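Local coordinates for CELL WALL surface anchor family protein (Streptococcus pneumoniae, PDB 2WW8) that is the adhesin of the pneumococcal pilus and probably attaches the bacterium to host cells, at residues T274-S277 / T278-G282; F358-K361 / A362-A366; T551-S554 / F555-I559. One frame throughout, in Å; residues are numbered along the deposited sequence.

In the fold
All three contacts lie in the domain with the five-stranded parallel sheet and the magnesium site, a fold resembling the inserted domain of integrins. They follow in series, and none nests in or crosses another. Contact 1 closes the tight turn after strand 269-275. Contact 2 is the first turns of helix 359-373. Contact 3 lies on helix 549-558, which links strands 533-539 and 566-569. Contacts 1 and 2 touch: Ala276 O probably accepts a hydrogen bond from Phe358 N, and Thr278 OG1 probably hydrogen-bonds to Lys361 NZ. Contacts 2 and 3 meet by packing, with Ile559 against Thr359 and Leu363. Contacts 1 and 3 do not touch.

Contact 1: residues T274-S277 / T278-G282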
loop_
_atom_site.group_PDB
_atom_site.type_symbol
_atom_site.label_atom_id
_atom_site.label_comp_id
_atom_site.label_asym_id
_atom_site.label_seq_id
_atom_site.Cartn_x
_atom_site.Cartn_y
_atom_site.Cartn_z
ATOM N N THR A 274 -32.986 -13.040 -13.514
ATOM C CA THR A 274 -33.440 -11.862 -14.231
ATOM C C THR A 274 -34.596 -12.231 -15.162
ATOM O O THR A 274 -34.540 -13.276 -15.848
ATOM C CB THR A 274 -32.279 -11.241 -14.988
ATOM O OG1 THR A 274 -31.356 -10.710 -14.006
ATOM C CG2 THR A 274 -32.751 -10.055 -15.898
ATOM N N TYR A 275 -35.636 -11.399 -15.181
ATOM C CA TYR A 275 -36.856 -11.755 -15.939
ATOM C C TYR A 275 -37.493 -10.567 -16.667
ATOM O O TYR A 275 -37.371 -9.427 -16.223
ATOM C CB TYR A 275 -37.950 -12.414 -15.104
ATOM C CG TYR A 275 -38.692 -11.493 -14.140
ATOM C CD1 TYR A 275 -38.103 -11.112 -12.923
ATOM C CD2 TYR A 275 -39.958 -11.009 -14.448
ATOM C CE1 TYR A 275 -38.794 -10.299 -12.017
ATOM C CE2 TYR A 275 -40.678 -10.209 -13.518
ATOM C CZ TYR A 275 -40.090 -9.877 -12.323
ATOM O OH TYR A 275 -40.784 -9.029 -11.489
ATOM N N ALA A 276 -38.250 -10.891 -17.705
ATOM C CA ALA A 276 -39.157 -9.913 -18.311
ATOM C C ALA A 276 -40.274 -10.779 -18.887
ATOM O O ALA A 276 -41.074 -11.292 -18.048
ATOM C CB ALA A 276 -38.452 -8.936 -19.300
ATOM N N SER A 277 -40.415 -10.931 -20.214
ATOM C CA SER A 277 -41.460 -11.842 -20.717
ATOM C C SER A 277 -41.107 -13.303 -20.443
ATOM O O SER A 277 -41.941 -14.194 -20.637
ATOM C CB SER A 277 -41.609 -11.716 -22.271
ATOM O OG SER A 277 -42.009 -10.388 -22.614
ATOM N N THR A 278 -39.835 -13.558 -20.115
ATOM C CA THR A 278 -39.374 -14.899 -19.736
ATOM C C THR A 278 -38.161 -14.681 -18.834
ATOM O O THR A 278 -37.775 -13.533 -18.553
ATOM C CB THR A 278 -39.063 -15.872 -20.955
ATOM O OG1 THR A 278 -38.718 -17.213 -20.518
ATOM C CG2 THR A 278 -37.848 -15.307 -21.724
ATOM N N ILE A 279 -37.616 -15.799 -18.349
ATOM C CA ILE A 279 -36.394 -15.750 -17.574
ATOM C C ILE A 279 -35.225 -15.464 -18.529
ATOM O O ILE A 279 -35.041 -16.170 -19.513
ATOM C CB ILE A 279 -36.102 -17.088 -16.822
ATOM C CG1 ILE A 279 -37.300 -17.524 -15.967
ATOM C CG2 ILE A 279 -34.726 -16.967 -16.121
ATOM C CD1 ILE A 279 -37.729 -16.416 -15.062
ATOM N N PHE A 280 -34.433 -14.431 -18.248
ATOM C CA PHE A 280 -33.361 -14.059 -19.140
ATOM C C PHE A 280 -32.108 -14.911 -18.848
ATOM O O PHE A 280 -31.283 -14.562 -18.024
ATOM C CB PHE A 280 -33.067 -12.532 -19.016
ATOM C CG PHE A 280 -34.026 -11.675 -19.764
ATOM C CD1 PHE A 280 -35.086 -12.257 -20.499
ATOM C CD2 PHE A 280 -33.895 -10.284 -19.758
ATOM C CE1 PHE A 280 -35.922 -11.451 -21.238
ATOM C CE2 PHE A 280 -34.760 -9.462 -20.500
ATOM C CZ PHE A 280 -35.766 -10.076 -21.265
ATOM N N ASP A 281 -32.003 -16.066 -19.492
ATOM C CA ASP A 281 -31.023 -17.087 -19.152
ATOM C C ASP A 281 -30.216 -17.555 -20.357
ATOM O O ASP A 281 -29.459 -18.538 -20.279
ATOM C CB ASP A 281 -31.687 -18.298 -18.465
ATOM C CG ASP A 281 -32.623 -19.044 -19.434
ATOM O OD1 ASP A 281 -32.759 -18.652 -20.630
ATOM O OD2 ASP A 281 -33.227 -20.039 -18.994
ATOM N N GLY A 282 -30.357 -16.868 -21.490
ATOM C CA GLY A 282 -29.526 -17.219 -22.640
ATOM C C GLY A 282 -30.123 -18.211 -23.614
ATOM O O GLY A 282 -29.600 -18.408 -24.722
#
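Thr274 and Phe280 join the two arms of a tight turn, and a second backbone bond lies nearer its tip. Phe280 N donates to Thr274 O (2.7 Å, 166° at the hydrogen). Ala276 N donates to Thr278 O (2.8 Å). Between these bonds Tyr275 and Ile279 form a single beta bridge, a non-hydrogen-bonded antiparallel pair at a chain reversal. A CA-H...O contact adds to it: Tyr275 CA lies 3.3 Å from Thr278 O. Phe280 is also the centre of an inverse gamma turn.

The apolar contacts fall on two sets of residues. The Phe280 ring lies alongside the strand arm, its CG set beside its own backbone N (chi1 -79°). Ala276 N sits above one face near the rim, 4.2 Å from the plane. Ala276 CB meets the far end of that ring at CZ (3.5 Å), and Thr274 CG2 meets Phe280 CB (4.0 Å). Tyr275 CB meets Ile279 CD1 (4.0 Å).

Several polar ends bond elsewhere: Tyr275 OH to His384, Thr274 OG1 to Tyr319 O, Ser277 OG to Ala356 N and Thr278 OG1 to Lys361. The Ala276 side chain is about 8 Å from the magnesium ion. The buried turn ends edge strand 269-275 beside strand 225-232, and Ser277 and Thr278 touch the next strand, 284-292.

Contact 2: residues F358-K361 / A362-A366; sequences FTQK and ALMKA
Leu363 N donates to Thr359 O, the first of three successive i to i+4 backbone bonds that join 358-361 to 362-366. This one is 3.0 Å long and nearly straight, at 169°. Met364 N to Gln360 O follows at 2.8 Å. Lys365 N to Lys361 O is 3.0 Å and more bent, at 152°. The helix starts at Thr359, with Phe358 in the N-cap position.

The side chains follow the same spacing. Thr359 and Leu363 lie side by side and point the same way, with CG2 of Thr359 4.0 Å from CD1 of Leu363. Gln360 and Met364 cross at a slant. Gln360 CG sits 3.9 Å from Met364 SD. With CG beside its own backbone N (chi1 -63°), Met364 also packs tightly on the backbone, its CG 3.1 Å from Gln360 O. At the start of the helix, Lys361 CB lies over the centre of one face of the Phe358 ring, 3.6 Å above its plane.

The surroundings hold the polar ends. Gln360 OE1 accepts from Tyr394 N. Extended Lys361 reaches a salt bridge with Glu437, and Lys365 pairs with Glu368 on the same helix. Leu363 and Met364 touch helix 516-526; Leu363, Ala362 and Ala366 also touch strands of the parallel sheet.

The chemistry divides the helix by side. Thr359, Ala362, Leu363 and Ala366 are buried and meet their neighbours through carbon. The two lysines each have a carboxylate, which probably favours their charged form. Buried Gln360 gains a backbone N-H for its amide oxygen, which ties the first turn to a neighbouring loop.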
loop_
_atom_site.group_PDB
_atom_site.type_symbol
_atom_site.label_atom_id
_atom_site.label_comp_id
_atom_site.label_asym_id
_atom_site.label_seq_id
_atom_site.Cartn_x
_atom_site.Cartn_y
_atom_site.Cartn_z
ATOM N N PHE A 358 -43.573 -10.913 -16.743
ATOM C CA PHE A 358 -44.163 -12.232 -16.420
ATOM C C PHE A 358 -43.735 -12.664 -15.002
ATOM O O PHE A 358 -42.855 -13.481 -14.815
ATOM C CB PHE A 358 -43.736 -13.283 -17.428
ATOM C CG PHE A 358 -44.509 -14.584 -17.387
ATOM C CD1 PHE A 358 -45.497 -14.845 -16.417
ATOM C CD2 PHE A 358 -44.314 -15.495 -18.409
ATOM C CE1 PHE A 358 -46.213 -16.058 -16.440
ATOM C CE2 PHE A 358 -45.030 -16.716 -18.454
ATOM C CZ PHE A 358 -45.971 -17.021 -17.468
ATOM N N THR A 359 -44.361 -12.016 -14.022
ATOM C CA THR A 359 -43.945 -12.084 -12.614
ATOM C C THR A 359 -44.076 -13.533 -12.123
ATOM O O THR A 359 -43.166 -14.035 -11.471
ATOM C CB THR A 359 -44.890 -11.209 -11.751
ATOM O OG1 THR A 359 -44.875 -9.897 -12.312
ATOM C CG2 THR A 359 -44.367 -11.089 -10.264
ATOM N N GLN A 360 -45.151 -14.224 -12.501
ATOM C CA GLN A 360 -45.361 -15.585 -11.999
ATOM C C GLN A 360 -44.230 -16.545 -12.304
ATOM O O GLN A 360 -43.803 -17.381 -11.501
ATOM C CB GLN A 360 -46.646 -16.129 -12.626
ATOM C CG GLN A 360 -47.035 -17.454 -12.060
ATOM C CD GLN A 360 -48.340 -17.989 -12.682
ATOM O OE1 GLN A 360 -48.955 -17.405 -13.609
ATOM N NE2 GLN A 360 -48.755 -19.166 -12.143
ATOM N N LYS A 361 -43.710 -16.401 -13.513
ATOM C CA LYS A 361 -42.649 -17.268 -13.986
ATOM C C LYS A 361 -41.352 -17.037 -13.186
ATOM O O LYS A 361 -40.583 -17.974 -12.890
ATOM C CB LYS A 361 -42.436 -17.040 -15.509
ATOM C CG LYS A 361 -41.417 -18.002 -16.189
ATOM C CD LYS A 361 -41.426 -17.852 -17.747
ATOM C CE LYS A 361 -40.731 -19.102 -18.381
ATOM N NZ LYS A 361 -40.734 -19.030 -19.873
ATOM N N ALA A 362 -41.129 -15.789 -12.815
ATOM C CA ALA A 362 -39.985 -15.449 -12.013
ATOM C C ALA A 362 -40.122 -16.018 -10.602
ATOM O O ALA A 362 -39.150 -16.535 -10.082
ATOM C CB ALA A 362 -39.873 -13.913 -11.910
ATOM N N LEU A 363 -41.285 -15.841 -9.977
ATOM C CA LEU A 363 -41.553 -16.395 -8.645
ATOM C C LEU A 363 -41.398 -17.924 -8.718
ATOM O O LEU A 363 -40.827 -18.541 -7.818
ATOM C CB LEU A 363 -42.972 -15.988 -8.207
ATOM C CG LEU A 363 -43.149 -14.525 -7.809
ATOM C CD1 LEU A 363 -44.670 -14.201 -7.701
ATOM C CD2 LEU A 363 -42.379 -14.126 -6.529
ATOM N N MET A 364 -41.911 -18.551 -9.780
ATOM C CA MET A 364 -41.688 -19.977 -9.990
ATOM C C MET A 364 -40.245 -20.442 -10.019
ATOM O O MET A 364 -39.925 -21.469 -9.411
ATOM C CB MET A 364 -42.436 -20.568 -11.202
ATOM C CG MET A 364 -43.913 -20.484 -11.057
ATOM S SD MET A 364 -44.795 -20.656 -12.630
ATOM C CE MET A 364 -44.097 -22.230 -13.283
ATOM N N LYS A 365 -39.390 -19.693 -10.719
ATOM C CA LYS A 365 -37.985 -19.982 -10.802
ATOM C C LYS A 365 -37.357 -19.821 -9.401
ATOM O O LYS A 365 -36.580 -20.666 -9.033
ATOM C CB LYS A 365 -37.293 -19.086 -11.847
ATOM C CG LYS A 365 -35.805 -19.508 -11.999
ATOM C CD LYS A 365 -35.687 -21.013 -12.274
ATOM C CE LYS A 365 -35.783 -21.290 -13.755
ATOM N NZ LYS A 365 -35.595 -22.750 -13.977
ATOM N N ALA A 366 -37.681 -18.787 -8.624
ATOM C CA ALA A 366 -37.128 -18.678 -7.251
ATOM C C ALA A 366 -37.583 -19.866 -6.384
ATOM O O ALA A 366 -36.779 -20.481 -5.697
ATOM C CB ALA A 366 -37.565 -17.386 -6.576
#

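Contact 3: residues T551-S554 / F555-I559; sequences TATS and FMQSI
Thr553 CG2 touches the Gln557 amide at NE2 (3.7 Å), one turn along the helix, and the two side chains cross. Gln557 CG lies 3.3 Å from Thr553 O, the oxygen that also accepts the Gln557 backbone N-H (3.0 Å, 168°). Phe555 N bonds to Thr551 O (2.9 Å), and Met556 N to Ala552 O (3.1 Å). Ser558 N to Ser554 O is much less straight, at 138°, and the same N-H also bonds weakly to Phe555 O.

Ser558 OG turns back to donate to Phe555 O (2.6 Å); chi1 of 76° sets it between its backbone N and carbonyl carbon. Backbone bonds from Ile559 N to Phe555 O and Met556 O are weak.

Helix 549-558 is the helical link of a beta-alpha-beta unit between parallel strands 533-539 and 566-569. Met556 bends at chi2, and its CE lies in plane at the edge of the Phe555 ring.

A water donates to Gln557 OE1 (2.9 Å). The threonine hydroxyls are held one turn back, Thr553 OG1 by Glu549 O and Thr551 OG1 by Asp548. Phe555 packs on Pro390 and on Thr519 of helix 516-526. The Met556 side chain touches Tyr566 and Thr386 of the sheet and lies about 9 Å from the magnesium ion.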
loop_
_atom_site.group_PDB
_atom_site.type_symbol
_atom_site.label_atom_id
_atom_site.label_comp_id
_atom_site.label_asym_id
_atom_site.label_seq_id
_atom_site.Cartn_x
_atom_site.Cartn_y
_atom_site.Cartn_z
ATOM N N THR A 551 -54.458 -0.858 -6.194
ATOM C CA THR A 551 -54.427 -2.251 -6.621
ATOM C C THR A 551 -52.976 -2.699 -6.762
ATOM O O THR A 551 -52.643 -3.771 -6.284
ATOM C CB THR A 551 -55.077 -2.395 -8.040
ATOM O OG1 THR A 551 -56.384 -1.852 -7.890
ATOM C CG2 THR A 551 -55.261 -3.851 -8.443
ATOM N N ALA A 552 -52.127 -1.921 -7.435
ATOM C CA ALA A 552 -50.740 -2.335 -7.561
ATOM C C ALA A 552 -50.104 -2.589 -6.188
ATOM O O ALA A 552 -49.353 -3.563 -6.086
ATOM C CB ALA A 552 -49.894 -1.345 -8.308
ATOM N N THR A 553 -50.340 -1.706 -5.215
ATOM C CA THR A 553 -49.769 -1.873 -3.884
ATOM C C THR A 553 -50.299 -3.114 -3.181
ATOM O O THR A 553 -49.501 -3.852 -2.576
ATOM C CB THR A 553 -50.038 -0.612 -3.033
ATOM O OG1 THR A 553 -49.265 0.434 -3.643
ATOM C CG2 THR A 553 -49.642 -0.731 -1.545
ATOM N N SER A 554 -51.615 -3.311 -3.195
ATOM C CA SER A 554 -52.197 -4.529 -2.633
ATOM C C SER A 554 -51.599 -5.779 -3.265
ATOM O O SER A 554 -51.266 -6.719 -2.551
ATOM C CB SER A 554 -53.707 -4.566 -2.841
ATOM O OG SER A 554 -54.229 -3.366 -2.330
ATOM N N PHE A 555 -51.434 -5.797 -4.585
ATOM C CA PHE A 555 -50.897 -6.943 -5.277
ATOM C C PHE A 555 -49.456 -7.244 -4.837
ATOM O O PHE A 555 -49.111 -8.409 -4.641
ATOM C CB PHE A 555 -50.876 -6.759 -6.812
ATOM C CG PHE A 555 -50.070 -7.799 -7.475
ATOM C CD1 PHE A 555 -50.626 -9.075 -7.698
ATOM C CD2 PHE A 555 -48.734 -7.546 -7.793
ATOM C CE1 PHE A 555 -49.810 -10.068 -8.220
ATOM C CE2 PHE A 555 -47.934 -8.527 -8.324
ATOM C CZ PHE A 555 -48.479 -9.812 -8.558
ATOM N N MET A 556 -48.589 -6.232 -4.793
ATOM C CA MET A 556 -47.171 -6.427 -4.442
ATOM C C MET A 556 -47.006 -6.878 -2.983
ATOM O O MET A 556 -46.131 -7.691 -2.653
ATOM C CB MET A 556 -46.430 -5.083 -4.659
ATOM C CG MET A 556 -46.165 -4.734 -6.133
ATOM S SD MET A 556 -45.239 -6.017 -7.015
ATOM C CE MET A 556 -45.565 -5.515 -8.706
ATOM N N GLN A 557 -47.834 -6.338 -2.106
ATOM C CA GLN A 557 -47.894 -6.853 -0.729
ATOM C C GLN A 557 -48.244 -8.358 -0.680
ATOM O O GLN A 557 -47.657 -9.088 0.145
ATOM C CB GLN A 557 -48.911 -6.052 0.068
ATOM C CG GLN A 557 -48.393 -4.650 0.458
ATOM C CD GLN A 557 -49.483 -3.740 1.017
ATOM O OE1 GLN A 557 -50.657 -4.053 0.911
ATOM N NE2 GLN A 557 -49.096 -2.582 1.566
ATOM N N SER A 558 -49.155 -8.808 -1.557
ATOM C CA SER A 558 -49.662 -10.183 -1.521
ATOM C C SER A 558 -48.631 -11.111 -2.134
ATOM O O SER A 558 -48.747 -12.312 -1.957
ATOM C CB SER A 558 -50.946 -10.343 -2.352
ATOM O OG SER A 558 -50.609 -10.371 -3.745
ATOM N N ILE A 559 -47.630 -10.610 -2.856
ATOM C CA ILE A 559 -46.547 -11.522 -3.245
ATOM C C ILE A 559 -45.285 -11.269 -2.452
ATOM O O ILE A 559 -44.185 -11.525 -2.933
ATOM C CB ILE A 559 -46.277 -11.506 -4.756
ATOM C CG1 ILE A 559 -45.861 -10.096 -5.236
ATOM C CG2 ILE A 559 -47.528 -12.020 -5.546
ATOM C CD1 ILE A 559 -44.990 -10.099 -6.468
HETATM O O HOH W 1 -52.854 -2.128 0.506
#